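Local coordinates for trypsin-resistant surface T6 protein (PDB 4P0D), which probably forms the backbone of the Streptococcus pyogenes serotype M6 pilus, whose subunits are probably joined by sortase into a shaft attached to the cell wall, at residues A[170-175]-A[263-268]. The protein carries 1 engineered substitution. Sequence-based numbering, arbitrary orientation. Where two conformers were deposited one is given.
Sequences SVLSYS and AVVNNK
Leu172 and Ala263 form a hydrogen-bonded antiparallel pair, joined by two backbone bonds. Leu172 N donates to Ala263 O over 2.7 Å, the N-H...O nearly straight (173°), while Ala263 N donates to Leu172 O at 3.0 Å. Toward the start of strand 171-179, Val265 N reaches Ser170 O (3.0 Å), with the donor tilted 19° from the carbonyl plane. Between these bonds lies the non-hydrogen-bonded pair Val171 and Val264, where Val264 CA makes a C-H...O contact with Ser170 O.

The side chains divide between the two faces of the sheet. On the face carrying the valine pair, in the Val264 conformer given, one of two deposited, CG2 of Val171 meets CG2 of Val264 at 4.0 Å, the two side chains crossing at a slant; this contact is therefore provisional. The other face bears Leu172 and Ala263; here CD1 of Leu172 touches CG2 of Val265 (4.0 Å), and the Tyr174 ring extends back along the strand until CE1 stands 4.2 Å from Ala263 CB, approaching the methyl obliquely.

Further out, Leu202 of strand 202-213 packs against Leu172, Tyr174 and Val265, and Val154 of strand 139-155 against Leu172 and Tyr174, placing this face in the interior of the Cna-B-like middle domain. The valine face instead meets Tyr433 and Ile431 of strand 431-434, and Ser437 OG is hydrogen-bonded to Val171 N. Past the end of strand 258-265, Asn266 OD1 accepts from Lys268 N in an Asx turn, while Asn266 ND2 donates to Thr203 OG1 and Glu200 O.

Directional backbone bonds thus set the register, while the buried face of Leu172, Ala263 and Tyr174 packs inward and the Val171 and Val264 face packs on strand 431-434, so one strand pair joins two parts of the fold.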
ATOM      1  N   SER A 170      15.438   5.804 -12.424  1.00 13.19           N
ATOM      2  CA  SER A 170      15.552   6.257 -11.032  1.00 13.32           C
ATOM      3  C   SER A 170      15.154   5.172 -10.023  1.00 13.16           C
ATOM      4  O   SER A 170      14.162   4.475 -10.211  1.00 13.12           O
ATOM      5  CB  SER A 170      14.678   7.490 -10.811  1.00 13.74           C
ATOM      6  OG  SER A 170      15.092   8.576 -11.624  1.00 13.95           O
ATOM      7  N   VAL A 171      15.916   5.038  -8.947  1.00 13.56           N
ATOM      8  CA  VAL A 171      15.564   4.108  -7.875  1.00 13.66           C
ATOM      9  C   VAL A 171      14.750   4.859  -6.819  1.00 13.12           C
ATOM     10  O   VAL A 171      15.171   5.895  -6.279  1.00 12.52           O
ATOM     11  CB  VAL A 171      16.804   3.444  -7.246  1.00 14.29           C
ATOM     12  CG1 VAL A 171      16.481   2.763  -5.932  1.00 14.79           C
ATOM     13  CG2 VAL A 171      17.412   2.438  -8.216  1.00 14.98           C
ATOM     14  N   LEU A 172      13.571   4.326  -6.536  1.00 12.64           N
ATOM     15  CA  LEU A 172      12.663   4.923  -5.555  1.00 12.59           C
ATOM     16  C   LEU A 172      12.623   4.071  -4.296  1.00 12.61           C
ATOM     17  O   LEU A 172      12.598   2.826  -4.386  1.00 14.17           O
ATOM     18  CB  LEU A 172      11.264   5.042  -6.161  1.00 12.72           C
ATOM     19  CG  LEU A 172      11.164   5.884  -7.437  1.00 13.19           C
ATOM     20  CD1 LEU A 172       9.725   6.051  -7.857  1.00 13.99           C
ATOM     21  CD2 LEU A 172      11.770   7.253  -7.241  1.00 13.42           C
ATOM     22  N   SER A 173      12.607   4.726  -3.145  1.00 12.12           N
ATOM     23  CA  SER A 173      12.734   4.056  -1.852  1.00 12.71           C
ATOM     24  C   SER A 173      11.425   4.216  -1.099  1.00 13.12           C
ATOM     25  O   SER A 173      11.040   5.314  -0.740  1.00 13.28           O
ATOM     26  CB  SER A 173      13.889   4.638  -1.039  1.00 12.38           C
ATOM     27  OG  SER A 173      15.117   4.396  -1.716  1.00 12.95           O
ATOM     28  N   TYR A 174      10.762   3.096  -0.872  1.00 12.70           N
ATOM     29  CA  TYR A 174       9.475   3.070  -0.214  1.00 13.18           C
ATOM     30  C   TYR A 174       9.635   2.569   1.223  1.00 13.42           C
ATOM     31  O   TYR A 174      10.505   1.758   1.531  1.00 12.48           O
ATOM     32  CB  TYR A 174       8.541   2.137  -0.960  1.00 13.22           C
ATOM     33  CG  TYR A 174       8.165   2.578  -2.347  1.00 13.75           C
ATOM     34  CD1 TYR A 174       8.961   2.263  -3.446  1.00 13.81           C
ATOM     35  CD2 TYR A 174       7.002   3.296  -2.569  1.00 14.05           C
ATOM     36  CE1 TYR A 174       8.597   2.656  -4.718  1.00 14.49           C
ATOM     37  CE2 TYR A 174       6.634   3.699  -3.843  1.00 14.29           C
ATOM     38  CZ  TYR A 174       7.429   3.378  -4.909  1.00 14.44           C
ATOM     39  OH  TYR A 174       7.041   3.774  -6.156  1.00 15.99           O
ATOM     40  N   SER A 175       8.770   3.065   2.090  1.00 15.05           N
ATOM     41  CA  SER A 175       8.774   2.711   3.506  1.00 15.96           C
ATOM     42  C   SER A 175       7.341   2.608   4.032  1.00 16.46           C
ATOM     43  O   SER A 175       6.480   3.426   3.679  1.00 15.83           O
ATOM     44  CB  SER A 175       9.578   3.726   4.314  1.00 17.08           C
ATOM     45  OG  SER A 175       9.002   5.009   4.250  1.00 18.74           O
ATOM     46  N   ALA A 263      12.179   0.207  -5.710  1.00 13.05           N
ATOM     47  CA  ALA A 263      11.866  -0.153  -7.060  1.00 13.10           C
ATOM     48  C   ALA A 263      12.523   0.824  -8.027  1.00 13.37           C
ATOM     49  O   ALA A 263      12.853   1.946  -7.651  1.00 14.03           O
ATOM     50  CB  ALA A 263      10.369  -0.213  -7.267  1.00 13.67           C
ATOM     51  N   VAL A 264      12.742   0.397  -9.266  0.50 13.48           N
ATOM     52  CA  VAL A 264      13.382   1.259 -10.266  0.50 13.17           C
ATOM     53  C   VAL A 264      12.463   1.515 -11.465  0.50 13.32           C
ATOM     54  O   VAL A 264      11.866   0.585 -12.025  0.50 13.20           O
ATOM     55  CB  VAL A 264      14.704   0.655 -10.773  0.50 13.16           C
ATOM     56  CG1 VAL A 264      14.437  -0.636 -11.518  0.50 13.08           C
ATOM     57  CG2 VAL A 264      15.438   1.650 -11.661  0.50 12.96           C
ATOM     58  N   VAL A 265      12.402   2.779 -11.874  1.00 13.30           N
ATOM     59  CA  VAL A 265      11.463   3.239 -12.895  1.00 13.58           C
ATOM     60  C   VAL A 265      11.950   2.653 -14.212  1.00 13.69           C
ATOM     61  O   VAL A 265      13.121   2.807 -14.566  1.00 12.75           O
ATOM     62  CB  VAL A 265      11.418   4.791 -12.959  1.00 13.82           C
ATOM     63  CG1 VAL A 265      10.435   5.290 -14.021  1.00 13.54           C
ATOM     64  CG2 VAL A 265      11.051   5.374 -11.613  1.00 13.82           C
ATOM     65  N   ASN A 266      11.075   1.917 -14.898  1.00 14.83           N
ATOM     66  CA  ASN A 266      11.417   1.261 -16.180  1.00 15.02           C
ATOM     67  C   ASN A 266      10.744   1.963 -17.369  1.00 15.75           C
ATOM     68  O   ASN A 266      10.061   2.959 -17.202  1.00 15.45           O
ATOM     69  CB  ASN A 266      11.062  -0.236 -16.140  1.00 15.63           C
ATOM     70  CG  ASN A 266       9.557  -0.502 -16.006  1.00 15.31           C
ATOM     71  OD1 ASN A 266       8.742   0.001 -16.788  1.00 16.05           O
ATOM     72  ND2 ASN A 266       9.189  -1.297 -15.017  1.00 15.11           N
ATOM     73  N   ASN A 267      10.985   1.458 -18.565  1.00 17.57           N
ATOM     74  CA  ASN A 267      10.504   2.104 -19.795  1.00 19.68           C
ATOM     75  C   ASN A 267       8.977   2.124 -19.957  1.00 19.63           C
ATOM     76  O   ASN A 267       8.472   2.894 -20.760  1.00 18.76           O
ATOM     77  CB  ASN A 267      11.146   1.453 -21.020  1.00 21.08           C
ATOM     78  CG  ASN A 267      10.630   0.064 -21.272  1.00 22.87           C
ATOM     79  OD1 ASN A 267       9.797  -0.151 -22.147  1.00 27.36           O
ATOM     80  ND2 ASN A 267      11.095  -0.880 -20.495  1.00 25.00           N
ATOM     81  N   LYS A 268       8.258   1.300 -19.186  1.00 19.22           N
ATOM     82  CA  LYS A 268       6.788   1.286 -19.205  1.00 20.55           C
ATOM     83  C   LYS A 268       6.160   2.310 -18.258  1.00 19.60           C
ATOM     84  O   LYS A 268       4.932   2.350 -18.111  1.00 20.14           O
ATOM     85  CB  LYS A 268       6.258  -0.109 -18.848  1.00 22.29           C
ATOM     86  CG  LYS A 268       6.649  -1.202 -19.821  1.00 24.60           C
ATOM     87  CD  LYS A 268       6.541  -2.570 -19.154  1.00 26.55           C
ATOM     88  CE  LYS A 268       6.501  -3.685 -20.183  1.00 28.30           C
ATOM     89  NZ  LYS A 268       6.361  -5.028 -19.541  1.00 30.11           N
TER